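Local coordinates for C3-degrading proteinase (CppA protein) (Streptococcus pneumoniae, PDB 3E0R), which probably degrades complement component C3 and is built of two regions of the glyoxalase clan, at residues E88-K93 / I146-F151; P14-N19 / E53-E58; I153-H158 / A174-I179; L77-E82 / D117-H122. All coordinates share one frame; numbering follows the deposited sequence.

Contact 1 of 4, residues E88-K93 / I146-F151; sequences EGILSK and ISLSKF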
loop_
_atom_site.group_PDB
_atom_site.type_symbol
_atom_site.label_atom_id
_atom_site.label_comp_id
_atom_site.label_asym_id
_atom_site.label_seq_id
_atom_site.Cartn_x
_atom_site.Cartn_y
_atom_site.Cartn_z
ATOM N N GLU A 88 20.071 1.784 -2.514
ATOM C CA GLU A 88 21.297 2.331 -1.964
ATOM C C GLU A 88 21.382 3.831 -2.231
ATOM O O GLU A 88 22.012 4.559 -1.461
ATOM C CB GLU A 88 22.523 1.600 -2.540
ATOM C CG GLU A 88 22.461 0.057 -2.372
ATOM C CD GLU A 88 23.795 -0.674 -2.624
ATOM O OE1 GLU A 88 24.782 -0.079 -3.162
ATOM O OE2 GLU A 88 23.842 -1.882 -2.283
ATOM N N GLY A 89 20.770 4.280 -3.328
ATOM C CA GLY A 89 20.677 5.699 -3.635
ATOM C C GLY A 89 19.830 6.421 -2.599
ATOM O O GLY A 89 20.228 7.473 -2.065
ATOM N N ILE A 90 18.659 5.848 -2.330
ATOM C CA ILE A 90 17.758 6.332 -1.284
ATOM C C ILE A 90 18.471 6.425 0.070
ATOM O O ILE A 90 18.412 7.463 0.726
ATOM C CB ILE A 90 16.483 5.427 -1.131
ATOM C CG1 ILE A 90 15.620 5.428 -2.393
ATOM C CG2 ILE A 90 15.599 5.869 0.047
ATOM C CD1 ILE A 90 14.605 4.222 -2.319
ATOM N N LEU A 91 19.164 5.360 0.480
ATOM C CA LEU A 91 19.837 5.340 1.794
ATOM C C LEU A 91 20.989 6.365 1.880
ATOM O O LEU A 91 21.206 6.984 2.929
ATOM C CB LEU A 91 20.300 3.924 2.113
ATOM C CG LEU A 91 19.147 2.970 2.452
ATOM C CD1 LEU A 91 19.593 1.511 2.335
ATOM C CD2 LEU A 91 18.519 3.276 3.844
ATOM N N SER A 92 21.679 6.590 0.752
ATOM C CA SER A 92 22.719 7.621 0.673
ATOM C C SER A 92 22.178 9.010 1.017
ATOM O O SER A 92 22.955 9.907 1.347
ATOM C CB SER A 92 23.398 7.649 -0.715
ATOM O OG SER A 92 22.565 8.235 -1.691
ATOM N N LYS A 93 20.860 9.188 0.958
ATOM C CA LYS A 93 20.250 10.502 1.160
ATOM C C LYS A 93 19.446 10.682 2.457
ATOM O O LYS A 93 19.189 11.815 2.858
ATOM C CB LYS A 93 19.367 10.863 -0.056
ATOM C CG LYS A 93 20.138 11.083 -1.350
ATOM C CD LYS A 93 20.861 12.441 -1.376
ATOM C CE LYS A 93 21.870 12.549 -2.537
ATOM N NZ LYS A 93 23.135 11.720 -2.354
ATOM N N ILE A 146 17.343 10.041 -7.229
ATOM C CA ILE A 146 16.795 9.034 -6.284
ATOM C C ILE A 146 15.529 8.351 -6.776
ATOM O O ILE A 146 15.098 7.331 -6.219
ATOM C CB ILE A 146 16.473 9.592 -4.867
ATOM C CG1 ILE A 146 15.267 10.561 -4.923
ATOM C CG2 ILE A 146 17.771 10.177 -4.204
ATOM C CD1 ILE A 146 14.596 10.787 -3.593
ATOM N N SER A 147 14.904 8.910 -7.802
ATOM C CA SER A 147 13.641 8.383 -8.262
ATOM C C SER A 147 13.719 6.891 -8.529
ATOM O O SER A 147 14.648 6.437 -9.184
ATOM C CB SER A 147 13.144 9.162 -9.469
ATOM O OG SER A 147 12.528 10.364 -9.016
ATOM N N LEU A 148 12.761 6.141 -7.956
ATOM C CA LEU A 148 12.605 4.706 -8.223
ATOM C C LEU A 148 12.069 4.598 -9.628
ATOM O O LEU A 148 11.008 5.135 -9.920
ATOM C CB LEU A 148 11.639 4.015 -7.245
ATOM C CG LEU A 148 12.106 3.830 -5.793
ATOM C CD1 LEU A 148 11.028 3.183 -4.944
ATOM C CD2 LEU A 148 13.450 3.049 -5.662
ATOM N N SER A 149 12.811 3.909 -10.492
ATOM C CA SER A 149 12.390 3.726 -11.883
ATOM C C SER A 149 11.198 2.776 -12.039
ATOM O O SER A 149 10.235 3.132 -12.704
ATOM C CB SER A 149 13.549 3.294 -12.777
ATOM O OG SER A 149 13.817 1.918 -12.599
ATOM N N LYS A 150 11.298 1.588 -11.418
ATOM C CA LYS A 150 10.232 0.572 -11.338
ATOM C C LYS A 150 10.148 -0.100 -9.937
ATOM O O LYS A 150 11.129 -0.564 -9.365
ATOM C CB LYS A 150 10.363 -0.460 -12.459
ATOM C CG LYS A 150 9.834 -1.890 -12.193
ATOM C CD LYS A 150 8.325 -2.028 -12.140
ATOM C CE LYS A 150 7.824 -3.449 -12.385
ATOM N NZ LYS A 150 8.094 -4.404 -11.289
ATOM N N PHE A 151 8.933 -0.131 -9.408
ATOM C CA PHE A 151 8.605 -0.885 -8.195
ATOM C C PHE A 151 7.173 -1.462 -8.282
ATOM O O PHE A 151 6.348 -1.045 -9.101
ATOM C CB PHE A 151 8.831 -0.045 -6.897
ATOM C CG PHE A 151 7.843 1.079 -6.692
ATOM C CD1 PHE A 151 6.601 0.846 -6.113
ATOM C CD2 PHE A 151 8.142 2.373 -7.068
ATOM C CE1 PHE A 151 5.679 1.847 -5.950
ATOM C CE2 PHE A 151 7.214 3.406 -6.911
ATOM C CZ PHE A 151 5.991 3.137 -6.363
#
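I90 and L148 meet methyl to methyl where helix 84-91 faces the loop leading into strand 151-159. From CB, the longer branch of I90 turns beside the backbone N and away from the carbonyl carbon (chi1 -63°). CG1 thereby passes the backbone carbonyl of I146, its nearest approach being 4.3 Å to I146 O, a loose contact. Extension at chi2 carries the chain on to CD1, which reaches CD2 of L148 at 3.7 Å, the two side chains crossing at about a right angle. L148 CD2 also packs on V81, and I90 on F109 of strand 107-112, so the pair belongs to the apolar layer between helix and sheet. A second, more peripheral touch joins K93 to I146: CG2 of I146, lying beside its own backbone N, comes to 3.8 Å from K93 CG, and the same methyl stands 4.2 Å from G89 O. The lysine chain then bends away from the loop. No hydrogen bond links the two segments, though a polar tie nearby runs from S149 N to OE1 of E86, one turn before I90. Between the segments themselves the fit is therefore one of hydrophobic burial and van der Waals contact, while the S149-E86 bond supplies direction from outside them.

Contact 2 of 4, residues P14-N19 / E53-E58; sequences PTLKAN and EKLVLE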
loop_
_atom_site.group_PDB
_atom_site.type_symbol
_atom_site.label_atom_id
_atom_site.label_comp_id
_atom_site.label_asym_id
_atom_site.label_seq_id
_atom_site.Cartn_x
_atom_site.Cartn_y
_atom_site.Cartn_z
ATOM N N PRO A 14 -3.656 0.082 -3.086
ATOM C CA PRO A 14 -4.081 0.506 -1.767
ATOM C C PRO A 14 -4.184 2.020 -1.703
ATOM O O PRO A 14 -3.485 2.726 -2.456
ATOM C CB PRO A 14 -2.976 0.016 -0.871
ATOM C CG PRO A 14 -1.746 -0.018 -1.796
ATOM C CD PRO A 14 -2.220 -0.295 -3.146
ATOM N N THR A 15 -5.163 2.480 -0.909
ATOM C CA THR A 15 -5.326 3.866 -0.506
ATOM C C THR A 15 -5.105 3.876 0.987
ATOM O O THR A 15 -5.812 3.181 1.740
ATOM C CB THR A 15 -6.750 4.464 -0.780
ATOM O OG1 THR A 15 -7.020 4.471 -2.200
ATOM C CG2 THR A 15 -6.872 5.908 -0.159
ATOM N N LEU A 16 -4.105 4.663 1.393
ATOM C CA LEU A 16 -3.820 4.970 2.784
ATOM C C LEU A 16 -4.308 6.388 3.078
ATOM O O LEU A 16 -4.054 7.327 2.310
ATOM C CB LEU A 16 -2.313 4.841 3.065
ATOM C CG LEU A 16 -1.666 3.473 2.746
ATOM C CD1 LEU A 16 -0.168 3.476 3.148
ATOM C CD2 LEU A 16 -2.395 2.258 3.438
ATOM N N LYS A 17 -5.006 6.547 4.196
ATOM C CA LYS A 17 -5.371 7.867 4.684
ATOM C C LYS A 17 -4.145 8.598 5.290
ATOM O O LYS A 17 -3.306 7.974 5.970
ATOM C CB LYS A 17 -6.553 7.782 5.636
ATOM C CG LYS A 17 -7.744 7.261 4.925
ATOM C CD LYS A 17 -8.915 6.997 5.868
ATOM C CE LYS A 17 -9.686 8.270 6.282
ATOM N NZ LYS A 17 -10.322 8.168 7.618
ATOM N N ALA A 18 -4.037 9.892 4.949
ATOM C CA ALA A 18 -2.900 10.768 5.291
ATOM C C ALA A 18 -3.467 11.961 6.035
ATOM O O ALA A 18 -4.504 12.467 5.660
ATOM C CB ALA A 18 -2.197 11.251 4.040
ATOM N N ASN A 19 -2.796 12.393 7.101
ATOM C CA ASN A 19 -3.215 13.582 7.864
ATOM C C ASN A 19 -2.646 14.844 7.231
ATOM O O ASN A 19 -3.374 15.612 6.622
ATOM C CB ASN A 19 -2.819 13.469 9.353
ATOM C CG ASN A 19 -3.153 14.749 10.189
ATOM O OD1 ASN A 19 -3.719 15.732 9.695
ATOM N ND2 ASN A 19 -2.788 14.714 11.464
ATOM N N GLU A 53 -0.211 4.199 -11.665
ATOM C CA GLU A 53 -0.568 4.377 -10.299
ATOM C C GLU A 53 -0.389 3.061 -9.542
ATOM O O GLU A 53 -0.917 2.035 -9.945
ATOM C CB GLU A 53 -2.037 4.868 -10.209
ATOM C CG GLU A 53 -2.574 5.100 -8.810
ATOM C CD GLU A 53 -4.043 5.595 -8.767
ATOM O OE1 GLU A 53 -4.217 6.813 -8.597
ATOM O OE2 GLU A 53 -5.039 4.805 -8.846
ATOM N N LYS A 54 0.294 3.127 -8.402
ATOM C CA LYS A 54 0.527 1.979 -7.529
ATOM C C LYS A 54 0.111 2.181 -6.054
ATOM O O LYS A 54 -0.090 1.228 -5.348
ATOM C CB LYS A 54 2.005 1.539 -7.689
ATOM C CG LYS A 54 2.332 1.352 -9.177
ATOM C CD LYS A 54 3.441 0.472 -9.466
ATOM C CE LYS A 54 3.593 0.240 -11.003
ATOM N NZ LYS A 54 4.943 -0.290 -11.344
ATOM N N LEU A 55 0.000 3.430 -5.620
ATOM C CA LEU A 55 -0.369 3.794 -4.257
ATOM C C LEU A 55 -1.129 5.100 -4.321
ATOM O O LEU A 55 -0.841 5.952 -5.160
ATOM C CB LEU A 55 0.876 3.949 -3.378
ATOM C CG LEU A 55 0.610 4.353 -1.906
ATOM C CD1 LEU A 55 -0.233 3.351 -1.129
ATOM C CD2 LEU A 55 1.927 4.599 -1.224
ATOM N N VAL A 56 -2.141 5.243 -3.477
ATOM C CA VAL A 56 -2.928 6.478 -3.410
ATOM C C VAL A 56 -2.950 6.892 -1.946
ATOM O O VAL A 56 -3.229 6.067 -1.098
ATOM C CB VAL A 56 -4.389 6.289 -3.990
ATOM C CG1 VAL A 56 -5.255 7.540 -3.759
ATOM C CG2 VAL A 56 -4.346 5.942 -5.476
ATOM N N LEU A 57 -2.573 8.150 -1.660
ATOM C CA LEU A 57 -2.808 8.764 -0.339
ATOM C C LEU A 57 -4.036 9.615 -0.351
ATOM O O LEU A 57 -4.257 10.398 -1.276
ATOM C CB LEU A 57 -1.658 9.649 0.104
ATOM C CG LEU A 57 -0.292 8.984 0.186
ATOM C CD1 LEU A 57 0.607 10.010 0.770
ATOM C CD2 LEU A 57 -0.293 7.615 0.968
ATOM N N GLU A 58 -4.815 9.505 0.705
ATOM C CA GLU A 58 -6.062 10.228 0.808
ATOM C C GLU A 58 -6.139 11.057 2.084
ATOM O O GLU A 58 -6.053 10.526 3.193
ATOM C CB GLU A 58 -7.179 9.209 0.806
ATOM C CG GLU A 58 -8.493 9.790 0.976
ATOM C CD GLU A 58 -9.451 9.255 -0.044
ATOM O OE1 GLU A 58 -9.137 9.326 -1.273
ATOM O OE2 GLU A 58 -10.522 8.779 0.388
#
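T15 has its CG2 anti to the backbone N and its OG1 anti to the carbonyl carbon (chi1 -63°), a setting that turns both branches onto the neighbouring strand: CG2 lies 3.5 Å from E58 CB, while OG1 packs 3.7 Å from V56 CB. On the other face, L55 leaves with CG anti to its N (chi1 179°), and its CD1 touches both P14 and L16, 3.8 Å from P14 CG and 4.1 Å from L16 CG; the L55 side chain crosses each of theirs at about a right angle. The strands run parallel, with T15 beside V56, L16 beside L57 and K17 beside E58. They are the first and last strands of a beta-alpha-beta-beta-beta module, the unit expected of the glyoxalase clan, and its helix 21-31 covers L16, A18 and L57. Just before the paired residues, K54 and L55 form a classic beta bulge opposite L46. Four backbone bonds join the strands, the shortest from A18 N to E58 O at 2.7 Å, with the donor 43° out of the carbonyl plane; V56 N approaches P14 O at 3.0 Å. Beyond the pair, the K17 amine is gripped by the carbonyl oxygens of N190 and T193.

Contact 3 of 4, residues I153-H158 / A174-I179; sequences ISMELH and ASLDFI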
loop_
_atom_site.group_PDB
_atom_site.type_symbol
_atom_site.label_atom_id
_atom_site.label_comp_id
_atom_site.label_asym_id
_atom_site.label_seq_id
_atom_site.Cartn_x
_atom_site.Cartn_y
_atom_site.Cartn_z
ATOM N N ILE A 153 4.011 -2.813 -5.580
ATOM C CA ILE A 153 3.459 -2.763 -4.237
ATOM C C ILE A 153 2.835 -4.094 -3.911
ATOM O O ILE A 153 2.114 -4.676 -4.698
ATOM C CB ILE A 153 2.355 -1.670 -4.077
ATOM C CG1 ILE A 153 2.917 -0.288 -4.344
ATOM C CG2 ILE A 153 1.641 -1.695 -2.665
ATOM C CD1 ILE A 153 3.987 0.116 -3.571
ATOM N N SER A 154 3.115 -4.591 -2.728
ATOM C CA SER A 154 2.239 -5.616 -2.159
ATOM C C SER A 154 2.030 -5.226 -0.711
ATOM O O SER A 154 2.504 -4.161 -0.270
ATOM C CB SER A 154 2.850 -7.004 -2.351
ATOM O OG SER A 154 4.099 -7.131 -1.737
HETATM N N MSE A 155 1.325 -6.054 0.046
HETATM C CA MSE A 155 1.110 -5.698 1.456
HETATM C C MSE A 155 0.789 -6.866 2.374
HETATM O O MSE A 155 0.301 -7.916 1.938
HETATM C CB MSE A 155 -0.035 -4.687 1.520
HETATM C CG MSE A 155 -1.352 -5.303 1.205
HETATM SE SE MSE A 155 -2.558 -3.987 0.532
HETATM C CE MSE A 155 -2.101 -4.161 -1.380
ATOM N N GLU A 156 1.046 -6.663 3.654
ATOM C CA GLU A 156 0.570 -7.566 4.669
ATOM C C GLU A 156 -0.568 -6.858 5.376
ATOM O O GLU A 156 -0.441 -5.672 5.686
ATOM C CB GLU A 156 1.671 -7.922 5.634
ATOM C CG GLU A 156 2.661 -8.876 5.065
ATOM C CD GLU A 156 4.041 -8.755 5.665
ATOM O OE1 GLU A 156 4.238 -8.067 6.690
ATOM O OE2 GLU A 156 4.943 -9.402 5.106
ATOM N N LEU A 157 -1.692 -7.555 5.591
ATOM C CA LEU A 157 -2.874 -6.981 6.210
ATOM C C LEU A 157 -3.201 -7.711 7.474
ATOM O O LEU A 157 -3.170 -8.912 7.489
ATOM C CB LEU A 157 -4.056 -7.046 5.254
ATOM C CG LEU A 157 -3.922 -6.285 3.929
ATOM C CD1 LEU A 157 -5.213 -6.312 3.180
ATOM C CD2 LEU A 157 -3.459 -4.833 4.105
ATOM N N HIS A 158 -3.513 -6.972 8.541
ATOM C CA HIS A 158 -3.899 -7.538 9.808
ATOM C C HIS A 158 -5.412 -7.809 9.816
ATOM O O HIS A 158 -6.237 -6.899 9.612
ATOM C CB HIS A 158 -3.519 -6.586 10.960
ATOM C CG HIS A 158 -2.065 -6.607 11.337
ATOM N ND1 HIS A 158 -1.339 -5.456 11.536
ATOM C CD2 HIS A 158 -1.226 -7.633 11.611
ATOM C CE1 HIS A 158 -0.108 -5.771 11.891
ATOM N NE2 HIS A 158 -0.013 -7.088 11.949
ATOM N N ALA A 174 -0.258 -13.178 -4.479
ATOM C CA ALA A 174 0.878 -12.822 -3.637
ATOM C C ALA A 174 0.911 -11.329 -3.234
ATOM O O ALA A 174 1.652 -10.954 -2.307
ATOM C CB ALA A 174 2.206 -13.208 -4.357
ATOM N N SER A 175 0.141 -10.487 -3.928
ATOM C CA SER A 175 0.050 -9.045 -3.620
ATOM C C SER A 175 -0.450 -8.800 -2.213
ATOM O O SER A 175 -0.160 -7.755 -1.640
ATOM C CB SER A 175 -0.901 -8.325 -4.577
ATOM O OG SER A 175 -0.452 -8.447 -5.898
ATOM N N LEU A 176 -1.171 -9.770 -1.654
ATOM C CA LEU A 176 -1.834 -9.590 -0.368
ATOM C C LEU A 176 -1.704 -10.773 0.610
ATOM O O LEU A 176 -2.131 -11.866 0.334
ATOM C CB LEU A 176 -3.267 -9.349 -0.672
ATOM C CG LEU A 176 -3.898 -8.213 0.039
ATOM C CD1 LEU A 176 -4.977 -7.538 -0.886
ATOM C CD2 LEU A 176 -4.372 -8.848 1.435
ATOM N N ASP A 177 -1.098 -10.511 1.760
ATOM C CA ASP A 177 -0.848 -11.501 2.785
ATOM C C ASP A 177 -1.660 -11.145 4.037
ATOM O O ASP A 177 -1.485 -10.052 4.563
ATOM C CB ASP A 177 0.642 -11.446 3.101
ATOM C CG ASP A 177 1.153 -12.707 3.659
ATOM O OD1 ASP A 177 0.689 -13.765 3.162
ATOM O OD2 ASP A 177 2.044 -12.664 4.563
ATOM N N PHE A 178 -2.528 -12.043 4.523
ATOM C CA PHE A 178 -3.310 -11.762 5.736
ATOM C C PHE A 178 -2.628 -12.323 6.975
ATOM O O PHE A 178 -2.352 -13.497 7.053
ATOM C CB PHE A 178 -4.732 -12.330 5.663
ATOM C CG PHE A 178 -5.650 -11.546 4.807
ATOM C CD1 PHE A 178 -6.029 -10.267 5.169
ATOM C CD2 PHE A 178 -6.140 -12.068 3.617
ATOM C CE1 PHE A 178 -6.877 -9.529 4.369
ATOM C CE2 PHE A 178 -6.984 -11.312 2.809
ATOM C CZ PHE A 178 -7.367 -10.069 3.191
ATOM N N ILE A 179 -2.398 -11.484 7.967
ATOM C CA ILE A 179 -1.833 -11.919 9.233
ATOM C C ILE A 179 -2.934 -11.896 10.291
ATOM O O ILE A 179 -3.605 -10.875 10.429
ATOM C CB ILE A 179 -0.696 -11.003 9.640
ATOM C CG1 ILE A 179 0.460 -11.164 8.639
ATOM C CG2 ILE A 179 -0.269 -11.297 11.076
ATOM C CD1 ILE A 179 1.515 -10.145 8.769
HETATM O O HOH W 1 2.375 -9.613 0.805
#
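L157 packs against F178, its CB and one methyl lying along the near side of the ring from the neighbouring strand. CB rests 3.8 Å from F178 CD1, meeting the ring obliquely, and CD1 of L157 sits 3.8 Å from F178 CE1, so the leucine bulges against two successive ring carbons. L176 lies beside the same leucine, but the placing of its CD2 is doubtful, since the modelled approach to L157 is closer than carbons can sit. Next to them the selenomethionine M155 stands with CG in the position between its backbone N and carbonyl carbon (chi1 71°), against L176 CG at 4.0 Å. M155 and L157 continue this apolar surface to L199 and L196 of strand 196-203. The strands are parallel and belong to one beta-alpha-beta unit, in which helix 169-172 precedes strand 176-180, the outermost of its sheet within the chain. On the opposite face I179 fits between two side chains: CD1 lies 3.8 Å from E156 CB, and CG2 meets the edge of the H158 ring, close to its plane, 3.8 Å from CD2. E156 and D177 run side by side with their carboxylate planes 57° apart; the nearby like charges are probably eased by R76, which forms a salt bridge with E156. H158 ND1 donates a hydrogen bond to K72 O. M155 O accepts a hydrogen bond from D177 N and a second from a water at 2.9 Å, which also bonds weakly to A174 O.

Contact 4 of 4, residues L77-E82 / D117-H122; sequences LIVKVE and DLILIH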
loop_
_atom_site.group_PDB
_atom_site.type_symbol
_atom_site.label_atom_id
_atom_site.label_comp_id
_atom_site.label_asym_id
_atom_site.label_seq_id
_atom_site.Cartn_x
_atom_site.Cartn_y
_atom_site.Cartn_z
ATOM N N LEU A 77 3.413 -2.238 4.284
ATOM C CA LEU A 77 3.482 -2.022 2.841
ATOM C C LEU A 77 4.809 -2.481 2.360
ATOM O O LEU A 77 5.825 -2.090 2.911
ATOM C CB LEU A 77 3.352 -0.540 2.489
ATOM C CG LEU A 77 2.972 -0.159 1.027
ATOM C CD1 LEU A 77 1.531 -0.506 0.685
ATOM C CD2 LEU A 77 3.251 1.350 0.816
ATOM N N ILE A 78 4.812 -3.272 1.298
ATOM C CA ILE A 78 6.025 -3.872 0.734
ATOM C C ILE A 78 6.256 -3.310 -0.661
ATOM O O ILE A 78 5.405 -3.347 -1.521
ATOM C CB ILE A 78 5.963 -5.399 0.762
ATOM C CG1 ILE A 78 5.585 -5.880 2.177
ATOM C CG2 ILE A 78 7.317 -6.039 0.310
ATOM C CD1 ILE A 78 5.325 -7.325 2.253
ATOM N N VAL A 79 7.410 -2.693 -0.830
ATOM C CA VAL A 79 7.782 -2.026 -2.084
ATOM C C VAL A 79 8.963 -2.791 -2.617
ATOM O O VAL A 79 10.033 -2.740 -2.060
ATOM C CB VAL A 79 8.119 -0.553 -1.853
ATOM C CG1 VAL A 79 8.477 0.143 -3.168
ATOM C CG2 VAL A 79 6.931 0.167 -1.117
ATOM N N LYS A 80 8.717 -3.583 -3.636
ATOM C CA LYS A 80 9.751 -4.372 -4.274
ATOM C C LYS A 80 10.302 -3.566 -5.400
ATOM O O LYS A 80 9.592 -3.333 -6.368
ATOM C CB LYS A 80 9.166 -5.647 -4.848
ATOM C CG LYS A 80 10.178 -6.524 -5.667
ATOM C CD LYS A 80 9.416 -7.691 -6.341
ATOM C CE LYS A 80 10.353 -8.771 -6.820
ATOM N NZ LYS A 80 11.678 -8.170 -7.035
ATOM N N VAL A 81 11.551 -3.134 -5.264
ATOM C CA VAL A 81 12.240 -2.318 -6.245
ATOM C C VAL A 81 12.986 -3.208 -7.252
ATOM O O VAL A 81 13.619 -4.198 -6.880
ATOM C CB VAL A 81 13.189 -1.341 -5.520
ATOM C CG1 VAL A 81 14.115 -0.581 -6.487
ATOM C CG2 VAL A 81 12.396 -0.396 -4.693
ATOM N N GLU A 82 12.891 -2.855 -8.531
ATOM C CA GLU A 82 13.633 -3.554 -9.616
ATOM C C GLU A 82 15.191 -3.424 -9.566
ATOM O O GLU A 82 15.872 -4.437 -9.535
ATOM C CB GLU A 82 13.159 -3.057 -11.001
ATOM C CG GLU A 82 13.799 -3.756 -12.185
ATOM C CD GLU A 82 13.383 -5.219 -12.248
ATOM O OE1 GLU A 82 12.358 -5.557 -11.603
ATOM O OE2 GLU A 82 14.060 -6.016 -12.954
ATOM N N ASP A 117 2.678 3.979 9.293
ATOM C CA ASP A 117 2.597 2.811 8.467
ATOM C C ASP A 117 4.030 2.345 8.303
ATOM O O ASP A 117 4.924 3.142 8.033
ATOM C CB ASP A 117 1.958 3.196 7.142
ATOM C CG ASP A 117 0.466 3.545 7.288
ATOM O OD1 ASP A 117 -0.223 2.787 8.033
ATOM O OD2 ASP A 117 -0.023 4.549 6.630
ATOM N N LEU A 118 4.263 1.050 8.506
ATOM C CA LEU A 118 5.595 0.459 8.340
ATOM C C LEU A 118 5.758 0.007 6.909
ATOM O O LEU A 118 4.946 -0.760 6.391
ATOM C CB LEU A 118 5.762 -0.718 9.295
ATOM C CG LEU A 118 7.108 -1.432 9.450
ATOM C CD1 LEU A 118 8.324 -0.524 9.758
ATOM C CD2 LEU A 118 6.957 -2.407 10.567
ATOM N N ILE A 119 6.821 0.505 6.270
ATOM C CA ILE A 119 7.112 0.249 4.859
ATOM C C ILE A 119 8.414 -0.504 4.781
ATOM O O ILE A 119 9.372 -0.130 5.441
ATOM C CB ILE A 119 7.219 1.557 3.982
ATOM C CG1 ILE A 119 5.893 2.334 3.793
ATOM C CG2 ILE A 119 7.584 1.206 2.530
ATOM C CD1 ILE A 119 5.049 2.650 4.976
ATOM N N LEU A 120 8.415 -1.598 4.021
ATOM C CA LEU A 120 9.603 -2.345 3.687
ATOM C C LEU A 120 9.935 -2.043 2.242
ATOM O O LEU A 120 9.098 -2.233 1.378
ATOM C CB LEU A 120 9.383 -3.865 3.870
ATOM C CG LEU A 120 10.516 -4.818 3.370
ATOM C CD1 LEU A 120 11.818 -4.604 4.201
ATOM C CD2 LEU A 120 10.133 -6.249 3.406
ATOM N N ILE A 121 11.141 -1.536 1.982
ATOM C CA ILE A 121 11.640 -1.381 0.607
ATOM C C ILE A 121 12.771 -2.362 0.386
ATOM O O ILE A 121 13.753 -2.338 1.123
ATOM C CB ILE A 121 12.170 0.039 0.302
ATOM C CG1 ILE A 121 11.127 1.076 0.742
ATOM C CG2 ILE A 121 12.514 0.195 -1.220
ATOM C CD1 ILE A 121 10.928 2.191 -0.306
ATOM N N HIS A 122 12.630 -3.204 -0.623
ATOM C CA HIS A 122 13.552 -4.279 -0.836
ATOM C C HIS A 122 13.633 -4.569 -2.322
ATOM O O HIS A 122 12.943 -3.982 -3.107
ATOM C CB HIS A 122 13.105 -5.524 -0.046
ATOM C CG HIS A 122 11.974 -6.258 -0.688
ATOM N ND1 HIS A 122 12.170 -7.298 -1.575
ATOM C CD2 HIS A 122 10.637 -6.096 -0.594
ATOM C CE1 HIS A 122 10.997 -7.731 -2.015
ATOM N NE2 HIS A 122 10.050 -7.013 -1.443
#
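H122 lays its imidazole back over strand 74-81, with the CA of K80 above one ring face and a methyl of I78 at the ring edge. The two strands are parallel neighbours, the first and last of a second beta-alpha-beta-beta-beta module built from strand 74-81, helix 84-91 and strands 99-102, 107-112 and 118-122, as in glyoxalase-clan proteins. The ring gets there because its CG occupies the position between the backbone N and the carbonyl carbon (chi1 77°). K80 CA then stands 4.2 Å from the H122 ring centroid, 22° off the ring normal, a CH-pi contact, while I78 CG2 comes within 3.4 Å of H122 NE2 near the ring plane. L120 shares this face with I78. On the other face the branched side chains alternate between the strands. L77 and I119 lie side by side and point the same way, V79 crosses I119 with their CG2 methyls 3.8 Å apart, and V81 crosses I121 more tightly, CG2 to CG2 at 3.5 Å. Five backbone bonds hold the ladder, the straightest being V81 N to H122 O at 2.7 Å with an N-H...O angle of 173°. Strand 151-159 continues the sheet beyond strand 74-81. Next to CG in the H122 ring, ND1 accepts a hydrogen bond from the backbone N of E124.

How the contacts relate
Along the chain contact 2 closes first; contacts 4 and 1 then alternate their segments, and contact 3 follows. Contacts 3 and 4, centres 11 Å apart, lie in one mixed sheet, where strands 74-81 and 151-159 are neighbours, with a probable hydrogen bond from S154 N to I78 O. Contact 2 belongs to the other sheet, centre to centre about 14 Å from contact 4 and 15 Å from contact 3, and its P14 packs on both L77 and I153. Contact 1 sits at the periphery, its centre about 12 Å from that of contact 4, and its loop leads directly into strand 151-159; F151 O also meets K54 NZ of contact 2. Each sheet joins a block of N-terminal strands to a block of C-terminal ones, making the two family regions one continuous structure.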